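Long-range contacts in nitrilotriacetate monooxygenase component B (Bacillus cereus ATCC 14579, PDB 3BPK), which probably serves as the FMN-binding flavin reductase partner of a monooxygenase system, oxidising NADH or NADPH: residues B[82-87]-B[136-141]; B[58-63]-B[160-165]; B[44-49]-B[95-100]. All coordinates share one frame; numbering follows the deposited sequence.

Contact 1: residues B[82-87]-B[136-141]; sequences GEFVVH and MECVLE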
loop_
_atom_site.group_PDB
_atom_site.type_symbol
_atom_site.label_atom_id
_atom_site.label_comp_id
_atom_site.label_asym_id
_atom_site.label_seq_id
_atom_site.Cartn_x
_atom_site.Cartn_y
_atom_site.Cartn_z
ATOM N N GLY B 82 6.739 -11.545 -17.592
ATOM C CA GLY B 82 5.427 -10.900 -17.564
ATOM C C GLY B 82 4.471 -11.507 -16.538
ATOM O O GLY B 82 3.243 -11.342 -16.638
ATOM N N GLU B 83 5.029 -12.197 -15.543
ATOM C CA GLU B 83 4.236 -13.038 -14.606
ATOM C C GLU B 83 4.932 -13.063 -13.264
ATOM O O GLU B 83 6.168 -13.015 -13.196
ATOM C CB GLU B 83 4.191 -14.510 -15.119
ATOM C CG GLU B 83 3.480 -14.665 -16.467
ATOM C CD GLU B 83 3.552 -16.087 -16.987
ATOM O OE1 GLU B 83 4.368 -16.857 -16.453
ATOM O OE2 GLU B 83 2.784 -16.394 -17.923
ATOM N N PHE B 84 4.139 -13.183 -12.199
ATOM C CA PHE B 84 4.682 -13.363 -10.849
ATOM C C PHE B 84 3.543 -13.770 -9.942
ATOM O O PHE B 84 2.370 -13.602 -10.309
ATOM C CB PHE B 84 5.404 -12.083 -10.332
ATOM C CG PHE B 84 4.557 -10.814 -10.362
ATOM C CD1 PHE B 84 3.923 -10.351 -9.186
ATOM C CD2 PHE B 84 4.409 -10.063 -11.546
ATOM C CE1 PHE B 84 3.164 -9.163 -9.203
ATOM C CE2 PHE B 84 3.663 -8.871 -11.546
ATOM C CZ PHE B 84 3.047 -8.431 -10.393
ATOM N N VAL B 85 3.865 -14.344 -8.781
ATOM C CA VAL B 85 2.783 -14.702 -7.844
ATOM C C VAL B 85 2.903 -13.846 -6.582
ATOM O O VAL B 85 4.008 -13.728 -6.007
ATOM C CB VAL B 85 2.844 -16.214 -7.459
ATOM C CG1 VAL B 85 1.683 -16.609 -6.497
ATOM C CG2 VAL B 85 2.757 -17.122 -8.719
ATOM N N VAL B 86 1.765 -13.318 -6.121
ATOM C CA VAL B 86 1.734 -12.522 -4.894
ATOM C C VAL B 86 1.018 -13.335 -3.823
ATOM O O VAL B 86 -0.149 -13.725 -4.022
ATOM C CB VAL B 86 1.007 -11.181 -5.108
ATOM C CG1 VAL B 86 0.903 -10.442 -3.747
ATOM C CG2 VAL B 86 1.765 -10.340 -6.137
ATOM N N HIS B 87 1.699 -13.584 -2.705
ATOM C CA HIS B 87 1.113 -14.345 -1.615
ATOM C C HIS B 87 0.835 -13.403 -0.456
ATOM O O HIS B 87 1.640 -12.495 -0.163
ATOM C CB HIS B 87 2.090 -15.421 -1.100
ATOM C CG HIS B 87 2.583 -16.346 -2.168
ATOM N ND1 HIS B 87 3.574 -15.979 -3.057
ATOM C CD2 HIS B 87 2.264 -17.641 -2.464
ATOM C CE1 HIS B 87 3.832 -17.003 -3.872
ATOM N NE2 HIS B 87 3.034 -18.013 -3.547
HETATM N N MSE B 136 -2.147 -15.161 -5.308
HETATM C CA MSE B 136 -2.728 -14.583 -6.511
HETATM C C MSE B 136 -1.743 -14.688 -7.644
HETATM O O MSE B 136 -0.632 -14.163 -7.556
HETATM C CB MSE B 136 -3.004 -13.093 -6.253
HETATM C CG MSE B 136 -4.165 -12.888 -5.232
HETATM SE SE MSE B 136 -4.249 -11.060 -4.575
HETATM C CE MSE B 136 -2.811 -11.264 -3.290
ATOM N N GLU B 137 -2.154 -15.366 -8.711
ATOM C CA GLU B 137 -1.321 -15.426 -9.914
ATOM C C GLU B 137 -1.513 -14.104 -10.603
ATOM O O GLU B 137 -2.672 -13.672 -10.828
ATOM C CB GLU B 137 -1.778 -16.541 -10.851
ATOM C CG GLU B 137 -1.685 -17.930 -10.233
ATOM C CD GLU B 137 -2.166 -19.035 -11.173
ATOM O OE1 GLU B 137 -2.086 -18.852 -12.410
ATOM O OE2 GLU B 137 -2.572 -20.092 -10.640
ATOM N N CYS B 138 -0.381 -13.454 -10.914
ATOM C CA CYS B 138 -0.453 -12.152 -11.593
ATOM C C CYS B 138 0.250 -12.113 -12.940
ATOM O O CYS B 138 1.302 -12.765 -13.137
ATOM C CB CYS B 138 0.176 -11.076 -10.730
ATOM S SG CYS B 138 -0.734 -10.790 -9.182
ATOM N N VAL B 139 -0.326 -11.317 -13.844
ATOM C CA VAL B 139 0.432 -10.899 -15.028
ATOM C C VAL B 139 0.837 -9.430 -14.829
ATOM O O VAL B 139 0.158 -8.640 -14.135
ATOM C CB VAL B 139 -0.343 -11.088 -16.361
ATOM C CG1 VAL B 139 -0.674 -12.571 -16.587
ATOM C CG2 VAL B 139 -1.621 -10.235 -16.360
ATOM N N LEU B 140 1.956 -9.066 -15.434
ATOM C CA LEU B 140 2.461 -7.723 -15.245
ATOM C C LEU B 140 1.730 -6.789 -16.203
ATOM O O LEU B 140 1.852 -6.936 -17.449
ATOM C CB LEU B 140 3.959 -7.704 -15.533
ATOM C CG LEU B 140 4.594 -6.321 -15.322
ATOM C CD1 LEU B 140 4.561 -5.927 -13.846
ATOM C CD2 LEU B 140 6.030 -6.250 -15.892
ATOM N N GLU B 141 0.970 -5.854 -15.642
ATOM C CA GLU B 141 0.272 -4.867 -16.461
ATOM C C GLU B 141 1.217 -3.767 -16.886
ATOM O O GLU B 141 1.237 -3.362 -18.050
ATOM C CB GLU B 141 -0.904 -4.294 -15.695
ATOM C CG GLU B 141 -2.065 -5.220 -15.683
ATOM C CD GLU B 141 -2.647 -5.430 -17.079
ATOM O OE1 GLU B 141 -2.605 -4.484 -17.908
ATOM O OE2 GLU B 141 -3.120 -6.551 -17.363
#

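Contact 2: residues B[58-63]-B[160-165]; sequences PLISVS and GRVVRF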
loop_
_atom_site.group_PDB
_atom_site.type_symbol
_atom_site.label_atom_id
_atom_site.label_comp_id
_atom_site.label_asym_id
_atom_site.label_seq_id
_atom_site.Cartn_x
_atom_site.Cartn_y
_atom_site.Cartn_z
ATOM N N PRO B 58 -9.091 -6.937 -11.221
ATOM C CA PRO B 58 -8.316 -6.907 -9.957
ATOM C C PRO B 58 -6.867 -6.559 -10.235
ATOM O O PRO B 58 -6.174 -7.323 -10.909
ATOM C CB PRO B 58 -8.514 -8.326 -9.379
ATOM C CG PRO B 58 -8.959 -9.160 -10.516
ATOM C CD PRO B 58 -9.714 -8.262 -11.463
ATOM N N LEU B 59 -6.447 -5.382 -9.741
ATOM C CA LEU B 59 -5.078 -4.876 -9.931
ATOM C C LEU B 59 -4.454 -4.612 -8.566
ATOM O O LEU B 59 -5.135 -4.131 -7.648
ATOM C CB LEU B 59 -5.045 -3.571 -10.733
ATOM C CG LEU B 59 -5.565 -3.619 -12.171
ATOM C CD1 LEU B 59 -5.559 -2.211 -12.800
ATOM C CD2 LEU B 59 -4.782 -4.599 -13.037
ATOM N N ILE B 60 -3.166 -4.973 -8.442
ATOM C CA ILE B 60 -2.398 -4.769 -7.198
ATOM C C ILE B 60 -1.077 -4.092 -7.546
ATOM O O ILE B 60 -0.659 -4.077 -8.719
ATOM C CB ILE B 60 -2.167 -6.076 -6.416
ATOM C CG1 ILE B 60 -1.332 -7.067 -7.225
ATOM C CG2 ILE B 60 -3.530 -6.717 -6.066
ATOM C CD1 ILE B 60 0.168 -6.822 -7.216
ATOM N N SER B 61 -0.450 -3.486 -6.541
ATOM C CA SER B 61 0.863 -2.839 -6.763
ATOM C C SER B 61 1.891 -3.316 -5.764
ATOM O O SER B 61 1.572 -3.550 -4.588
ATOM C CB SER B 61 0.734 -1.317 -6.637
ATOM O OG SER B 61 0.171 -0.950 -5.380
ATOM N N VAL B 62 3.141 -3.418 -6.228
ATOM C CA VAL B 62 4.252 -3.721 -5.316
ATOM C C VAL B 62 5.410 -2.843 -5.782
ATOM O O VAL B 62 5.797 -2.900 -6.953
ATOM C CB VAL B 62 4.690 -5.192 -5.427
ATOM C CG1 VAL B 62 5.853 -5.476 -4.484
ATOM C CG2 VAL B 62 3.542 -6.128 -5.099
ATOM N N SER B 63 5.924 -2.001 -4.887
ATOM C CA SER B 63 7.070 -1.165 -5.260
ATOM C C SER B 63 8.364 -1.862 -4.862
ATOM O O SER B 63 8.576 -2.148 -3.671
ATOM C CB SER B 63 6.952 0.223 -4.637
ATOM O OG SER B 63 8.000 1.037 -5.110
ATOM N N GLY B 160 0.249 -5.386 -11.063
ATOM C CA GLY B 160 -0.050 -6.768 -11.447
ATOM C C GLY B 160 -1.549 -6.917 -11.584
ATOM O O GLY B 160 -2.322 -6.336 -10.800
ATOM N N ARG B 161 -1.963 -7.667 -12.601
ATOM C CA ARG B 161 -3.368 -8.012 -12.765
ATOM C C ARG B 161 -3.547 -9.437 -12.301
ATOM O O ARG B 161 -2.865 -10.323 -12.789
ATOM C CB ARG B 161 -3.802 -7.871 -14.239
ATOM C CG ARG B 161 -5.229 -8.356 -14.500
ATOM C CD ARG B 161 -5.766 -7.886 -15.860
ATOM N NE ARG B 161 -5.007 -8.444 -16.979
ATOM C CZ ARG B 161 -5.259 -9.609 -17.573
ATOM N NH1 ARG B 161 -6.265 -10.383 -17.158
ATOM N NH2 ARG B 161 -4.502 -9.999 -18.603
ATOM N N VAL B 162 -4.458 -9.628 -11.340
ATOM C CA VAL B 162 -4.716 -10.979 -10.807
ATOM C C VAL B 162 -5.499 -11.779 -11.850
ATOM O O VAL B 162 -6.582 -11.347 -12.310
ATOM C CB VAL B 162 -5.523 -10.932 -9.482
ATOM C CG1 VAL B 162 -5.775 -12.360 -8.939
ATOM C CG2 VAL B 162 -4.819 -10.053 -8.451
ATOM N N VAL B 163 -4.937 -12.926 -12.235
ATOM C CA VAL B 163 -5.604 -13.819 -13.209
ATOM C C VAL B 163 -6.132 -15.118 -12.555
ATOM O O VAL B 163 -6.914 -15.847 -13.175
ATOM C CB VAL B 163 -4.714 -14.113 -14.424
ATOM C CG1 VAL B 163 -4.475 -12.823 -15.194
ATOM C CG2 VAL B 163 -3.375 -14.767 -13.986
ATOM N N ARG B 164 -5.701 -15.373 -11.315
ATOM C CA ARG B 164 -6.278 -16.473 -10.522
ATOM C C ARG B 164 -6.093 -16.195 -9.048
ATOM O O ARG B 164 -5.015 -15.756 -8.633
ATOM C CB ARG B 164 -5.614 -17.814 -10.858
ATOM C CG ARG B 164 -6.415 -19.029 -10.365
ATOM C CD ARG B 164 -7.716 -19.126 -11.189
ATOM N NE ARG B 164 -7.583 -19.954 -12.393
ATOM C CZ ARG B 164 -7.843 -19.562 -13.637
ATOM N NH1 ARG B 164 -8.193 -18.296 -13.898
ATOM N NH2 ARG B 164 -7.730 -20.449 -14.639
ATOM N N PHE B 165 -7.156 -16.428 -8.277
ATOM C CA PHE B 165 -7.078 -16.388 -6.825
ATOM C C PHE B 165 -7.063 -17.832 -6.339
ATOM O O PHE B 165 -7.809 -18.673 -6.885
ATOM C CB PHE B 165 -8.320 -15.773 -6.216
ATOM C CG PHE B 165 -8.433 -14.283 -6.374
ATOM C CD1 PHE B 165 -7.774 -13.427 -5.494
ATOM C CD2 PHE B 165 -9.282 -13.736 -7.342
ATOM C CE1 PHE B 165 -7.955 -12.032 -5.585
ATOM C CE2 PHE B 165 -9.440 -12.363 -7.447
ATOM C CZ PHE B 165 -8.770 -11.511 -6.558
#

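Contact 3: residues B[44-49]-B[95-100]; sequences GAPYSY and AAINET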
loop_
_atom_site.group_PDB
_atom_site.type_symbol
_atom_site.label_atom_id
_atom_site.label_comp_id
_atom_site.label_asym_id
_atom_site.label_seq_id
_atom_site.Cartn_x
_atom_site.Cartn_y
_atom_site.Cartn_z
ATOM N N GLY B 44 12.098 -15.648 -4.348
ATOM C CA GLY B 44 11.005 -15.153 -3.488
ATOM C C GLY B 44 11.560 -14.111 -2.556
ATOM O O GLY B 44 12.709 -14.207 -2.082
ATOM N N ALA B 45 10.724 -13.110 -2.288
ATOM C CA ALA B 45 11.091 -12.050 -1.324
ATOM C C ALA B 45 9.861 -11.309 -0.855
ATOM O O ALA B 45 8.866 -11.274 -1.564
ATOM C CB ALA B 45 12.065 -11.088 -1.952
ATOM N N PRO B 46 9.910 -10.757 0.375
ATOM C CA PRO B 46 8.818 -9.975 0.905
ATOM C C PRO B 46 8.970 -8.491 0.563
ATOM O O PRO B 46 10.094 -7.952 0.586
ATOM C CB PRO B 46 8.971 -10.162 2.433
ATOM C CG PRO B 46 10.451 -10.344 2.616
ATOM C CD PRO B 46 10.979 -10.982 1.376
ATOM N N TYR B 47 7.824 -7.846 0.325
ATOM C CA TYR B 47 7.750 -6.412 -0.006
ATOM C C TYR B 47 6.585 -5.788 0.740
ATOM O O TYR B 47 5.434 -6.190 0.497
ATOM C CB TYR B 47 7.519 -6.218 -1.524
ATOM C CG TYR B 47 8.675 -6.777 -2.314
ATOM C CD1 TYR B 47 9.860 -6.035 -2.456
ATOM C CD2 TYR B 47 8.656 -8.087 -2.826
ATOM C CE1 TYR B 47 10.963 -6.542 -3.138
ATOM C CE2 TYR B 47 9.767 -8.605 -3.507
ATOM C CZ TYR B 47 10.909 -7.838 -3.661
ATOM O OH TYR B 47 12.015 -8.370 -4.298
ATOM N N SER B 48 6.846 -4.811 1.628
ATOM C CA SER B 48 5.751 -4.187 2.342
ATOM C C SER B 48 5.160 -2.964 1.630
ATOM O O SER B 48 4.173 -2.393 2.118
ATOM C CB SER B 48 6.163 -3.822 3.772
ATOM O OG SER B 48 6.988 -2.645 3.764
ATOM N N TYR B 49 5.756 -2.564 0.487
ATOM C CA TYR B 49 5.194 -1.418 -0.258
ATOM C C TYR B 49 4.182 -1.993 -1.241
ATOM O O TYR B 49 4.387 -2.027 -2.454
ATOM C CB TYR B 49 6.251 -0.571 -0.974
ATOM C CG TYR B 49 7.296 0.074 -0.110
ATOM C CD1 TYR B 49 7.341 -0.077 1.289
ATOM C CD2 TYR B 49 8.305 0.808 -0.723
ATOM C CE1 TYR B 49 8.373 0.499 2.033
ATOM C CE2 TYR B 49 9.314 1.404 0.018
ATOM C CZ TYR B 49 9.335 1.258 1.375
ATOM O OH TYR B 49 10.344 1.851 2.138
ATOM N N ALA B 95 7.882 -16.930 9.673
ATOM C CA ALA B 95 9.263 -17.330 9.961
ATOM C C ALA B 95 10.050 -17.640 8.669
ATOM O O ALA B 95 11.192 -17.174 8.509
ATOM C CB ALA B 95 9.326 -18.509 10.970
ATOM N N ALA B 96 9.432 -18.406 7.755
ATOM C CA ALA B 96 10.060 -18.760 6.494
ATOM C C ALA B 96 10.151 -17.533 5.597
ATOM O O ALA B 96 11.156 -17.339 4.924
ATOM C CB ALA B 96 9.292 -19.885 5.807
ATOM N N ILE B 97 9.099 -16.712 5.578
ATOM C CA ILE B 97 9.158 -15.466 4.770
ATOM C C ILE B 97 10.382 -14.645 5.218
ATOM O O ILE B 97 11.134 -14.126 4.403
ATOM C CB ILE B 97 7.870 -14.613 4.892
ATOM C CG1 ILE B 97 6.678 -15.351 4.284
ATOM C CG2 ILE B 97 8.079 -13.265 4.251
ATOM C CD1 ILE B 97 5.326 -14.750 4.641
ATOM N N ASN B 98 10.577 -14.527 6.526
ATOM C CA ASN B 98 11.724 -13.734 7.010
ATOM C C ASN B 98 13.062 -14.280 6.531
ATOM O O ASN B 98 13.986 -13.515 6.222
ATOM C CB ASN B 98 11.708 -13.641 8.532
ATOM C CG ASN B 98 12.753 -12.670 9.063
ATOM O OD1 ASN B 98 13.650 -13.060 9.824
ATOM N ND2 ASN B 98 12.654 -11.408 8.655
ATOM N N GLU B 99 13.161 -15.607 6.477
ATOM C CA GLU B 99 14.374 -16.262 5.983
ATOM C C GLU B 99 14.692 -15.866 4.560
ATOM O O GLU B 99 15.869 -15.789 4.169
ATOM C CB GLU B 99 14.233 -17.768 6.056
ATOM C CG GLU B 99 14.343 -18.289 7.437
ATOM C CD GLU B 99 14.700 -19.743 7.466
ATOM O OE1 GLU B 99 15.392 -20.212 6.536
ATOM O OE2 GLU B 99 14.293 -20.415 8.429
ATOM N N THR B 100 13.658 -15.595 3.761
ATOM C CA THR B 100 13.915 -15.223 2.371
ATOM C C THR B 100 14.462 -13.819 2.174
ATOM O O THR B 100 14.872 -13.460 1.065
ATOM C CB THR B 100 12.672 -15.348 1.473
ATOM O OG1 THR B 100 11.736 -14.284 1.757
ATOM C CG2 THR B 100 12.037 -16.727 1.625
#

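Contact 1: residues B[82-87]-B[136-141]
Gly82 O takes a bond from Leu140 N at 2.9 Å, the donor standing well above the carbonyl plane, just ahead of an antiparallel pairing of strands 83-88 and 134-146, probably in the split beta-barrel of flavin reductase-like proteins. Gly82 itself leaves helix 73-81 with a positive phi. Glu83 comes next, in a non-hydrogen-bonded pair with Val139; its CA lies 3.3 Å from Cys138 O, while its carboxylate turns to Ser125. Phe84 gives and takes a backbone bond with Cys138. With chi1 at 55°, its CG sits between the backbone N and the carbonyl carbon, and the ring leans back over the partner strand. Cys138 CB covers one ring face, 3.9 Å from the centroid, in a CH-pi contact, and Phe84 CE2 meets Leu140 CD1 at 3.8 Å. Val85, across from Glu137, presses CG1 against Met136 O at 3.5 Å; the Glu137 carboxylate is gripped by His166 and by the backbone N atoms of Glu122, Val123 and Ile124. Val86 closes the pairing against selenomethionine Met136, its N-H pointing almost straight (168°) at Met136 O. The Val86 branches then divide: CG2 reaches Cys138 SG at 4.0 Å, and CG1 touches the Met136 methyl CE at 3.8 Å.

Contact 2: residues B[58-63]-B[160-165]
With chi1 at -62°, Leu59 places CG beside its own backbone N, and the chain beyond swings CD2 back over the neighbouring strand, 3.6 Å from Arg161 CB. Ile60, in the conformer described here, one of two modelled, has CG1 between the backbone N and the carbonyl carbon (chi1 63°), which lays that branch over the Gly160 backbone, with CG1 3.8 Å from Gly160 O. The two residues thus illustrate how alternate positions of a strand pack on alternate faces of a sheet: Leu59 and Arg161 put their side chains on one face, and Ile60 lies on the other, over bare backbone.

The backbones are joined by three bonds. Pro58 O accepts from Val162 N at 2.9 Å, and Ile60 and Gly160 form a hydrogen-bonded pair, Ile60 N to Gly160 O at 2.9 Å and Gly160 N to Ile60 O at 2.8 Å. Pro58 adds its ring as well: CB lies 4.0 Å from Val162 CB, the two side chains crossing at about a right angle. Beyond it, Val162 CG1 sits over the centre of the Phe165 ring, 3.8 Å above its plane, so proline, valine and phenylalanine pack into one apolar cluster. On the other face, in the conformers described here, Arg161 bends away beyond CG and its NE forms a salt bridge with Glu141 OE2.

Between Val162 and Phe165 the strand is kinked by a classic beta bulge, Val163 and Arg164 both facing Glu137. Phe165 then pairs antiparallel with a strand of the second subunit, and Leu59 packs on Gly147 of that subunit. An antiparallel sheet continuing across the subunit boundary is consistent with the dimeric split barrel of FMN-binding flavin reductases.

Contact 3: residues B[44-49]-B[95-100]
Pro46 meets Ile97 and Thr100 where a strand crosses a helix, and its ring can be followed atom by atom. CB, which leads toward the helix, touches the Ile97 methyl CG2 at 3.7 Å. CG, the next ring atom, remains beside the same methyl at 4.1 Å. CD, which closes the ring onto the backbone N, lies 3.4 Å from Thr100 OG1. One edge of a rigid ring therefore spans both helix residues, a hydrocarbon at one end and a hydroxyl at the other.

The hydroxyl is already engaged. Thr100 holds OG1 between its backbone N and carbonyl carbon (chi1 73°), turned back along the helix, and from there it donates to Ile97 O at 2.7 Å, in the carbonyl plane and on a lone pair. Ile97 O also accepts from Thr100 N, so two donors of a single residue grip it, and the bond to Ile97 O holds OG1 in the orientation in which it meets the proline. The approach to Pro46 CD is accordingly a van der Waals contact with an oxygen whose proton points elsewhere. Thr100 also faces the strand upstream of the proline, its CB 3.7 Å from Gly44 O.

The contact is small, 166 Å² summed over both segments, and is one of several that hold the helix; the axes of 44-47 and 95-100 lie at 101°. Strand 42-54 is bonded here to strand 28-36, through Ala45 with Val33 and Tyr47 with Ala31. Ile97 and Thr100 both reach Phe32 of strand 28-36, so helix 94-100 lies over two neighbouring strands at once, while Asn98 packs on Leu202 of the second subunit.

Overall arrangement
Contacts 1 and 2 pair strands of one curled antiparallel sheet, and contact 3 sets a helix against it. Their segments come in the order 44-49, 58-63, 82-87, 95-100, 136-141, 160-165, so both strands of contact 1 fall between those of contact 2, whereas contact 3 alternates with each of the others. Contacts 1 and 2 are neighbours, with centres 6 Å apart, joined through the adjacent strands 134-146 and 155-168. Contact 3 lies about 16 Å and 18 Å, centre to centre, from contacts 1 and 2, yet strands 42-54 and 59-65 connect it to contact 2. Contacts 2 and 3 both reach the second subunit, so this part of the sheet lies near the subunit interface.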